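Long-range contacts in Lic11098 (Leptospira interrogans serogroup Icterohaemorrhagiae serovar copenhageni, PDB 4U08), which is of unknown function but, as a leucine-rich repeat protein of a pathogen, is regarded as a virulence factor that probably offers a curved surface for binding partners: residues N18-R23 with K41-Q46; N228-L233 with N251-K256; K236-T241 with E259-T264. All blocks are in the same frame, centred on the assembly; numbering follows the deposited sequence.

Interaction 1 (N18-R23 with K41-Q46); sequences NPQNVR and KLQNLQ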
loop_
_atom_site.group_PDB
_atom_site.type_symbol
_atom_site.label_atom_id
_atom_site.label_comp_id
_atom_site.label_asym_id
_atom_site.label_seq_id
_atom_site.Cartn_x
_atom_site.Cartn_y
_atom_site.Cartn_z
ATOM N N ASN A 18 -22.783 26.972 -28.852
ATOM C CA ASN A 18 -21.469 27.524 -29.129
ATOM C C ASN A 18 -20.419 26.396 -29.190
ATOM O O ASN A 18 -19.596 26.275 -28.277
ATOM C CB ASN A 18 -21.107 28.607 -28.090
ATOM C CG ASN A 18 -20.994 30.014 -28.640
ATOM O OD1 ASN A 18 -21.821 30.481 -29.436
ATOM N ND2 ASN A 18 -19.985 30.743 -28.182
ATOM N N PRO A 19 -20.428 25.535 -30.241
ATOM C CA PRO A 19 -19.380 24.505 -30.329
ATOM C C PRO A 19 -18.092 25.149 -30.853
ATOM O O PRO A 19 -18.092 26.354 -31.135
ATOM C CB PRO A 19 -19.975 23.466 -31.282
ATOM C CG PRO A 19 -20.972 24.210 -32.105
ATOM C CD PRO A 19 -21.292 25.524 -31.442
ATOM N N GLN A 20 -16.991 24.379 -30.943
ATOM C CA GLN A 20 -15.664 24.872 -31.358
ATOM C C GLN A 20 -15.003 25.762 -30.270
ATOM O O GLN A 20 -13.818 26.110 -30.385
ATOM C CB GLN A 20 -15.689 25.581 -32.733
ATOM C CG GLN A 20 -16.045 24.677 -33.911
ATOM C CD GLN A 20 -14.934 23.725 -34.292
ATOM O OE1 GLN A 20 -13.757 24.098 -34.400
ATOM N NE2 GLN A 20 -15.296 22.476 -34.545
ATOM N N ASN A 21 -15.772 26.107 -29.214
ATOM C CA ASN A 21 -15.336 26.919 -28.076
ATOM C C ASN A 21 -15.248 26.084 -26.800
ATOM O O ASN A 21 -14.475 26.433 -25.905
ATOM C CB ASN A 21 -16.286 28.107 -27.846
ATOM C CG ASN A 21 -16.290 29.132 -28.952
ATOM O OD1 ASN A 21 -15.264 29.752 -29.272
ATOM N ND2 ASN A 21 -17.460 29.351 -29.539
ATOM N N VAL A 22 -16.056 25.005 -26.706
ATOM C CA VAL A 22 -16.112 24.119 -25.538
ATOM C C VAL A 22 -14.781 23.369 -25.386
ATOM O O VAL A 22 -14.347 22.675 -26.308
ATOM C CB VAL A 22 -17.336 23.159 -25.551
ATOM C CG1 VAL A 22 -17.582 22.551 -24.170
ATOM C CG2 VAL A 22 -18.593 23.865 -26.054
ATOM N N ARG A 23 -14.099 23.608 -24.249
ATOM C CA ARG A 23 -12.818 22.974 -23.906
ATOM C C ARG A 23 -13.012 22.007 -22.743
ATOM O O ARG A 23 -12.373 20.955 -22.695
ATOM C CB ARG A 23 -11.744 24.014 -23.584
ATOM C CG ARG A 23 -11.427 24.940 -24.752
ATOM C CD ARG A 23 -9.944 25.065 -25.016
ATOM N NE ARG A 23 -9.452 23.977 -25.859
ATOM C CZ ARG A 23 -9.399 24.015 -27.188
ATOM N NH1 ARG A 23 -9.821 25.089 -27.846
ATOM N NH2 ARG A 23 -8.929 22.978 -27.868
ATOM N N LYS A 41 -19.889 16.635 -31.895
ATOM C CA LYS A 41 -19.768 17.958 -32.507
ATOM C C LYS A 41 -18.758 18.853 -31.769
ATOM O O LYS A 41 -18.181 19.744 -32.398
ATOM C CB LYS A 41 -21.140 18.662 -32.650
ATOM C CG LYS A 41 -22.305 17.820 -33.226
ATOM C CD LYS A 41 -22.015 17.089 -34.549
ATOM C CE LYS A 41 -22.147 15.592 -34.370
ATOM N NZ LYS A 41 -21.752 14.844 -35.591
ATOM N N LEU A 42 -18.517 18.598 -30.449
ATOM C CA LEU A 42 -17.566 19.364 -29.624
ATOM C C LEU A 42 -16.126 18.953 -29.981
ATOM O O LEU A 42 -15.447 18.295 -29.192
ATOM C CB LEU A 42 -17.858 19.182 -28.113
ATOM C CG LEU A 42 -19.310 19.340 -27.628
ATOM C CD1 LEU A 42 -19.425 19.015 -26.160
ATOM C CD2 LEU A 42 -19.852 20.745 -27.883
ATOM N N GLN A 43 -15.673 19.339 -31.189
ATOM C CA GLN A 43 -14.372 18.989 -31.767
ATOM C C GLN A 43 -13.155 19.475 -30.984
ATOM O O GLN A 43 -12.084 18.885 -31.133
ATOM C CB GLN A 43 -14.268 19.451 -33.232
ATOM C CG GLN A 43 -15.158 18.670 -34.207
ATOM C CD GLN A 43 -14.713 17.238 -34.419
ATOM O OE1 GLN A 43 -13.645 16.957 -34.983
ATOM N NE2 GLN A 43 -15.532 16.298 -33.979
ATOM N N ASN A 44 -13.291 20.553 -30.185
ATOM C CA ASN A 44 -12.160 21.070 -29.414
ATOM C C ASN A 44 -12.182 20.656 -27.927
ATOM O O ASN A 44 -11.318 21.088 -27.172
ATOM C CB ASN A 44 -12.036 22.583 -29.581
ATOM C CG ASN A 44 -11.699 22.992 -30.996
ATOM O OD1 ASN A 44 -10.847 22.395 -31.669
ATOM N ND2 ASN A 44 -12.359 24.023 -31.483
ATOM N N LEU A 45 -13.136 19.787 -27.528
ATOM C CA LEU A 45 -13.278 19.293 -26.157
ATOM C C LEU A 45 -12.009 18.590 -25.702
ATOM O O LEU A 45 -11.483 17.746 -26.421
ATOM C CB LEU A 45 -14.495 18.352 -26.046
ATOM C CG LEU A 45 -15.042 18.057 -24.633
ATOM C CD1 LEU A 45 -15.630 19.314 -23.970
ATOM C CD2 LEU A 45 -16.110 16.969 -24.689
ATOM N N GLN A 46 -11.490 18.985 -24.531
ATOM C CA GLN A 46 -10.260 18.425 -23.952
ATOM C C GLN A 46 -10.558 17.598 -22.724
ATOM O O GLN A 46 -9.848 16.629 -22.456
ATOM C CB GLN A 46 -9.270 19.543 -23.610
ATOM C CG GLN A 46 -8.706 20.247 -24.839
ATOM C CD GLN A 46 -7.589 21.174 -24.466
ATOM O OE1 GLN A 46 -7.795 22.370 -24.264
ATOM N NE2 GLN A 46 -6.380 20.637 -24.350
#
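The amide nitrogen ND2 of Asn44 serves two oxygens of one residue. It gives its firm bond to the backbone O of Gln20 at 2.8 Å, with that oxygen almost in the Asn44 amide plane, and a weak one to the side-chain OE1 of Gln20 at 3.2 Å. A bend in the Gln20 chain (chi2 -73°) brings OE1 round to the same ND2 as the backbone O, and also brings its NE2 alongside CB of Gln43; the amides of Gln20 and Asn44 stand 73° apart. Asn44 itself sits in the type I turn from Leu42 to Leu45.

Arg23 folds over the same turn. Its NE reaches OE1 of Gln46 at 2.8 Å, near the edge of the guanidinium, whose plane is steeply turned (79°) against the Gln46 amide, while Asn44 O lies over one guanidinium face. Next to this pair, Gln46 N donates to Arg23 O at 2.8 Å, and the Arg23 backbone is bonded onward to Leu47. Beneath the polar layer, Val22 spreads its two methyls: CG1 meets CD1 of Leu45, and CG2 meets CD2 of Leu42 at 3.8 Å.

This is an early coil of the repeat ladder, with 18-23 in the loop between helix 12-17 and strand 24-26. Asn44 O, lying over the cationic face of Arg23, would probably be polarised by it, and the contact thus joins a buried aliphatic layer to an outer network of amides and one guanidinium.

Interaction 2 (N228-L233 with N251-K256); sequences NLQKLL and NLQKLK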
loop_
_atom_site.group_PDB
_atom_site.type_symbol
_atom_site.label_atom_id
_atom_site.label_comp_id
_atom_site.label_asym_id
_atom_site.label_seq_id
_atom_site.Cartn_x
_atom_site.Cartn_y
_atom_site.Cartn_z
ATOM N N ASN A 228 15.367 -0.831 -4.309
ATOM C CA ASN A 228 14.720 0.462 -4.110
ATOM C C ASN A 228 13.521 0.438 -3.162
ATOM O O ASN A 228 12.927 1.494 -2.900
ATOM C CB ASN A 228 14.325 1.074 -5.480
ATOM C CG ASN A 228 15.529 1.539 -6.283
ATOM O OD1 ASN A 228 16.609 1.772 -5.757
ATOM N ND2 ASN A 228 15.353 1.776 -7.557
ATOM N N LEU A 229 13.179 -0.750 -2.626
ATOM C CA LEU A 229 12.019 -0.906 -1.746
ATOM C C LEU A 229 12.122 -0.059 -0.470
ATOM O O LEU A 229 13.126 -0.135 0.223
ATOM C CB LEU A 229 11.772 -2.393 -1.384
ATOM C CG LEU A 229 10.357 -2.731 -0.854
ATOM C CD1 LEU A 229 9.283 -2.570 -1.941
ATOM C CD2 LEU A 229 10.307 -4.163 -0.328
ATOM N N GLN A 230 11.084 0.724 -0.197
ATOM C CA GLN A 230 10.974 1.619 0.965
ATOM C C GLN A 230 9.915 1.156 1.929
ATOM O O GLN A 230 10.069 1.331 3.140
ATOM C CB GLN A 230 10.661 3.043 0.501
ATOM C CG GLN A 230 11.841 3.732 -0.193
ATOM C CD GLN A 230 11.416 4.923 -1.032
ATOM O OE1 GLN A 230 10.554 5.714 -0.653
ATOM N NE2 GLN A 230 12.015 5.073 -2.207
ATOM N N LYS A 231 8.806 0.612 1.415
ATOM C CA LYS A 231 7.702 0.175 2.260
ATOM C C LYS A 231 7.270 -1.236 1.862
ATOM O O LYS A 231 6.934 -1.487 0.701
ATOM C CB LYS A 231 6.492 1.131 2.165
ATOM C CG LYS A 231 6.772 2.532 2.719
ATOM C CD LYS A 231 5.527 3.386 2.644
ATOM C CE LYS A 231 5.842 4.813 2.999
ATOM N NZ LYS A 231 4.974 5.752 2.243
ATOM N N LEU A 232 7.256 -2.144 2.848
ATOM C CA LEU A 232 6.843 -3.522 2.651
ATOM C C LEU A 232 5.715 -3.808 3.641
ATOM O O LEU A 232 5.967 -3.890 4.852
ATOM C CB LEU A 232 8.057 -4.463 2.831
ATOM C CG LEU A 232 7.819 -5.992 2.668
ATOM C CD1 LEU A 232 7.090 -6.318 1.342
ATOM C CD2 LEU A 232 9.128 -6.757 2.751
ATOM N N LEU A 233 4.462 -3.918 3.135
ATOM C CA LEU A 233 3.311 -4.139 4.009
ATOM C C LEU A 233 2.823 -5.569 3.882
ATOM O O LEU A 233 2.239 -5.941 2.858
ATOM C CB LEU A 233 2.184 -3.146 3.733
ATOM C CG LEU A 233 2.536 -1.649 3.633
ATOM C CD1 LEU A 233 1.256 -0.820 3.593
ATOM C CD2 LEU A 233 3.427 -1.161 4.812
ATOM N N ASN A 251 17.221 0.234 1.496
ATOM C CA ASN A 251 16.385 1.434 1.449
ATOM C C ASN A 251 15.079 1.310 2.218
ATOM O O ASN A 251 14.301 2.262 2.268
ATOM C CB ASN A 251 16.149 1.860 -0.017
ATOM C CG ASN A 251 17.419 2.442 -0.608
ATOM O OD1 ASN A 251 18.018 3.367 -0.054
ATOM N ND2 ASN A 251 17.959 1.825 -1.647
ATOM N N LEU A 252 14.825 0.126 2.792
ATOM C CA LEU A 252 13.581 -0.145 3.491
ATOM C C LEU A 252 13.409 0.729 4.707
ATOM O O LEU A 252 14.289 0.752 5.568
ATOM C CB LEU A 252 13.440 -1.636 3.865
ATOM C CG LEU A 252 11.997 -2.100 4.160
ATOM C CD1 LEU A 252 11.085 -2.055 2.899
ATOM C CD2 LEU A 252 11.994 -3.460 4.819
ATOM N N GLN A 253 12.273 1.438 4.760
ATOM C CA GLN A 253 11.942 2.382 5.840
ATOM C C GLN A 253 10.869 1.840 6.711
ATOM O O GLN A 253 10.843 2.160 7.900
ATOM C CB GLN A 253 11.466 3.725 5.243
ATOM C CG GLN A 253 12.577 4.466 4.500
ATOM C CD GLN A 253 12.116 5.732 3.811
ATOM O OE1 GLN A 253 10.948 5.906 3.446
ATOM N NE2 GLN A 253 13.050 6.627 3.576
ATOM N N LYS A 254 9.908 1.104 6.120
ATOM C CA LYS A 254 8.783 0.566 6.875
ATOM C C LYS A 254 8.568 -0.897 6.577
ATOM O O LYS A 254 8.395 -1.288 5.416
ATOM C CB LYS A 254 7.476 1.332 6.589
ATOM C CG LYS A 254 7.445 2.762 7.087
ATOM C CD LYS A 254 6.050 3.368 6.942
ATOM C CE LYS A 254 6.011 4.834 7.317
ATOM N NZ LYS A 254 6.199 5.052 8.787
ATOM N N LEU A 255 8.565 -1.710 7.634
ATOM C CA LEU A 255 8.306 -3.148 7.551
ATOM C C LEU A 255 7.130 -3.432 8.485
ATOM O O LEU A 255 7.253 -3.293 9.715
ATOM C CB LEU A 255 9.555 -3.952 7.924
ATOM C CG LEU A 255 9.439 -5.482 7.882
ATOM C CD1 LEU A 255 8.919 -5.965 6.513
ATOM C CD2 LEU A 255 10.767 -6.130 8.224
ATOM N N LYS A 256 5.968 -3.736 7.896
ATOM C CA LYS A 256 4.741 -3.987 8.662
ATOM C C LYS A 256 4.384 -5.464 8.569
ATOM O O LYS A 256 4.079 -5.948 7.481
ATOM C CB LYS A 256 3.612 -3.080 8.178
ATOM C CG LYS A 256 3.816 -1.639 8.634
ATOM C CD LYS A 256 2.521 -0.859 8.638
ATOM C CE LYS A 256 2.712 0.566 9.072
ATOM N NZ LYS A 256 3.493 1.349 8.078
HETATM O O HOH W 1 15.431 -1.605 -0.084
#
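Leu252 lays its CD1 methyl against two leucines of the preceding coil, 3.9 Å from CG of Leu229 and equally near CB of Leu232. Its CG stands anti to the backbone N (chi1 -160°), which carries CD1 in beneath the peptide of Gln230. Leu229 has nearly the same torsions, so the two side chains run alongside each other and point the same way. Three residues on, Leu232 and Leu255 repeat the pattern, CD2 of the first meeting CD1 of the second. These four buried leucines belong to the hydrophobic inside of the solenoid.

On the face of Lys231, Leu233, Lys254 and Lys256 the packing is of another kind. CD2 of Leu233 rests on the aliphatic stem of Lys256, 3.9 Å from its CG, and the CG of Lys231 lies beside CB of Lys254. The ammonium of Lys254 turns on to a salt bridge with Glu277.

Strands 231-233 and 254-256 pair in parallel, their directions only 4° apart. Leu232 N donates to Lys254 O at 2.9 Å, and Leu232 O accepts from Lys256 N in an almost straight bond (177°). Gln230 O holds two consecutive N-H groups of the next coil, Gln253 N at 2.7 Å, just before strand 254-256, and Lys254 N at 3.0 Å, its first residue. Just upstream, a water bridges Leu229 O and Asn251 N, accepting from the latter; its bond to Leu229 O probably competes with other acceptors.

This is the short parallel ladder of leucine-rich repeats. Leu232 and Leu255 turn into the hydrophobic core, with Leu229 and Leu252 beside them, whereas lysines on the other face, with NZ of Lys231 and Lys254 6.7 Å apart, probably give the surface a locally positive character that Glu277 moderates.

Interaction 3 (K236-T241 with E259-T264); sequences KNKLTT and ENQLTT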
loop_
_atom_site.group_PDB
_atom_site.type_symbol
_atom_site.label_atom_id
_atom_site.label_comp_id
_atom_site.label_asym_id
_atom_site.label_seq_id
_atom_site.Cartn_x
_atom_site.Cartn_y
_atom_site.Cartn_z
ATOM N N LYS A 236 -1.398 -9.280 8.223
ATOM C CA LYS A 236 -2.440 -10.298 8.047
ATOM C C LYS A 236 -2.131 -11.313 6.925
ATOM O O LYS A 236 -2.898 -11.469 5.987
ATOM C CB LYS A 236 -3.820 -9.651 7.870
ATOM C CG LYS A 236 -4.323 -8.935 9.122
ATOM C CD LYS A 236 -5.678 -8.299 8.910
ATOM C CE LYS A 236 -6.191 -7.717 10.209
ATOM N NZ LYS A 236 -7.416 -6.900 10.012
ATOM N N ASN A 237 -0.995 -11.974 7.039
ATOM C CA ASN A 237 -0.607 -13.096 6.191
ATOM C C ASN A 237 -0.381 -14.277 7.158
ATOM O O ASN A 237 -0.811 -14.189 8.311
ATOM C CB ASN A 237 0.624 -12.770 5.339
ATOM C CG ASN A 237 0.250 -12.020 4.092
ATOM O OD1 ASN A 237 -0.177 -12.610 3.105
ATOM N ND2 ASN A 237 0.378 -10.706 4.100
ATOM N N LYS A 238 0.330 -15.324 6.739
ATOM C CA LYS A 238 0.590 -16.516 7.561
ATOM C C LYS A 238 2.075 -16.805 7.643
ATOM O O LYS A 238 2.466 -17.964 7.748
ATOM C CB LYS A 238 -0.154 -17.739 6.969
ATOM C CG LYS A 238 -1.667 -17.633 6.997
ATOM C CD LYS A 238 -2.300 -18.842 6.313
ATOM C CE LYS A 238 -3.798 -18.926 6.525
ATOM N NZ LYS A 238 -4.543 -17.915 5.725
ATOM N N LEU A 239 2.924 -15.750 7.591
ATOM C CA LEU A 239 4.371 -15.907 7.643
ATOM C C LEU A 239 4.834 -16.501 8.932
ATOM O O LEU A 239 4.482 -16.018 10.014
ATOM C CB LEU A 239 5.122 -14.583 7.366
ATOM C CG LEU A 239 4.792 -13.884 6.035
ATOM C CD1 LEU A 239 5.309 -12.456 6.030
ATOM C CD2 LEU A 239 5.357 -14.648 4.857
ATOM N N THR A 240 5.650 -17.536 8.807
ATOM C CA THR A 240 6.200 -18.256 9.951
ATOM C C THR A 240 7.656 -17.928 10.106
ATOM O O THR A 240 8.200 -18.023 11.197
ATOM C CB THR A 240 5.871 -19.772 9.847
ATOM O OG1 THR A 240 6.008 -20.228 8.490
ATOM C CG2 THR A 240 4.459 -20.077 10.302
ATOM N N THR A 241 8.282 -17.446 9.031
ATOM C CA THR A 241 9.696 -17.073 9.019
ATOM C C THR A 241 9.943 -15.967 7.951
ATOM O O THR A 241 9.137 -15.815 7.041
ATOM C CB THR A 241 10.562 -18.341 8.770
ATOM O OG1 THR A 241 11.940 -18.025 8.955
ATOM C CG2 THR A 241 10.330 -18.975 7.389
ATOM N N GLU A 259 0.032 -9.201 12.726
ATOM C CA GLU A 259 -0.801 -10.396 12.615
ATOM C C GLU A 259 -0.249 -11.440 11.626
ATOM O O GLU A 259 -0.917 -11.816 10.664
ATOM C CB GLU A 259 -2.273 -10.033 12.319
ATOM C CG GLU A 259 -3.075 -9.842 13.599
ATOM C CD GLU A 259 -4.590 -9.834 13.478
ATOM O OE1 GLU A 259 -5.128 -10.464 12.537
ATOM O OE2 GLU A 259 -5.243 -9.234 14.364
ATOM N N ASN A 260 0.982 -11.866 11.848
ATOM C CA ASN A 260 1.569 -12.979 11.127
ATOM C C ASN A 260 1.787 -14.072 12.183
ATOM O O ASN A 260 1.201 -13.981 13.271
ATOM C CB ASN A 260 2.834 -12.590 10.349
ATOM C CG ASN A 260 2.490 -12.046 8.982
ATOM O OD1 ASN A 260 2.252 -12.803 8.050
ATOM N ND2 ASN A 260 2.351 -10.733 8.848
ATOM N N GLN A 261 2.605 -15.063 11.911
ATOM C CA GLN A 261 2.805 -16.135 12.881
ATOM C C GLN A 261 4.283 -16.328 13.097
ATOM O O GLN A 261 4.751 -17.448 13.278
ATOM C CB GLN A 261 2.077 -17.428 12.430
ATOM C CG GLN A 261 0.604 -17.224 12.022
ATOM C CD GLN A 261 -0.103 -18.436 11.423
ATOM O OE1 GLN A 261 -1.330 -18.421 11.227
ATOM N NE2 GLN A 261 0.630 -19.512 11.117
ATOM N N LEU A 262 5.050 -15.208 13.072
ATOM C CA LEU A 262 6.506 -15.237 13.235
ATOM C C LEU A 262 6.917 -15.657 14.625
ATOM O O LEU A 262 6.363 -15.151 15.580
ATOM C CB LEU A 262 7.147 -13.855 12.910
ATOM C CG LEU A 262 6.961 -13.365 11.473
ATOM C CD1 LEU A 262 7.359 -11.906 11.360
ATOM C CD2 LEU A 262 7.800 -14.212 10.516
ATOM N N THR A 263 7.899 -16.527 14.738
ATOM C CA THR A 263 8.376 -17.001 16.044
ATOM C C THR A 263 9.753 -16.426 16.321
ATOM O O THR A 263 10.094 -16.162 17.480
ATOM C CB THR A 263 8.341 -18.540 16.128
ATOM O OG1 THR A 263 9.082 -19.098 15.043
ATOM C CG2 THR A 263 6.926 -19.089 16.116
ATOM N N THR A 264 10.532 -16.187 15.251
ATOM C CA THR A 264 11.871 -15.606 15.380
ATOM C C THR A 264 12.147 -14.659 14.195
ATOM O O THR A 264 11.442 -14.715 13.174
ATOM C CB THR A 264 13.021 -16.678 15.488
ATOM O OG1 THR A 264 13.340 -17.223 14.209
ATOM C CG2 THR A 264 12.762 -17.786 16.502
HETATM O O HOH W 2 12.297 -15.707 10.755
#
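Hydrogen bonds across this contact centre on Asn260 and Leu239. OD1 of Asn260 accepts from Leu239 N at 3.1 Å, the donor lying in the carbonyl plane on a lone pair. Leu239 O in turn takes the N-H of Gln261 at 2.8 Å, so the backbone of one leucine is held through both its polar atoms. The other end of the Asn260 amide is used as well, its ND2 donating to the backbone oxygens of Leu234 and Leu257. With CG beside its own backbone N (chi1 -86°), the amide is directed back to the preceding coil, where OD1 also comes close to CB of Asn237. This is the asparagine ladder of leucine-rich repeats: Asn237 makes the equivalent bonds one coil earlier, to Leu211 and Leu234. Further along, one water joins OG1 of Thr241 to Thr264 O, to which it donates.

The apolar pair is CB of Leu239 with CD2 of Leu262, 4.2 Å apart. Van der Waals contacts to polar groups flank it: Leu239 lies alongside Asn260, its CG 3.4 Å from OD1, CD2 of Leu262 tucks against the backbone at Thr241 N, and CG2 of Thr240 touches NE2 of Gln261.

Opposite charges lie near each other at one end without touching. Lys236 and Glu259 run side by side, OE1 of Glu259 lying 3.8 Å from both CG and CE of Lys236, while NZ stays 4.9 Å from that oxygen; any attraction is probably long-range and weak.

Both segments are irregular chain leaving the strand side of the solenoid: 236-241 follows strand 231-233, and the loop 259-264 follows strand 254-256. On the far side of 259-264, in the loop after strand 277-279, OD1 of Asn283 continues the ladder by accepting from Leu262 N.

How the interactions relate
All three contacts join segments of successive coils in one leucine-rich repeat solenoid, each pair of segments separated by the same 17 residues. Interaction 1 comes first along the chain, in the loops leading to strands 24-26 and 47-49 near the N-terminal end; its centre is about 47 Å from that of interaction 2 and about 57 Å from that of interaction 3, which lies on the opposite side of the chain's centre. Interactions 2 and 3 alternate in sequence, their centres about 17 Å apart: the segments of interaction 2 carry strands 231-233 and 254-256, and the loops of interaction 3 follow them. Together they show how strand and loop stack by the same periodicity to build the curved body.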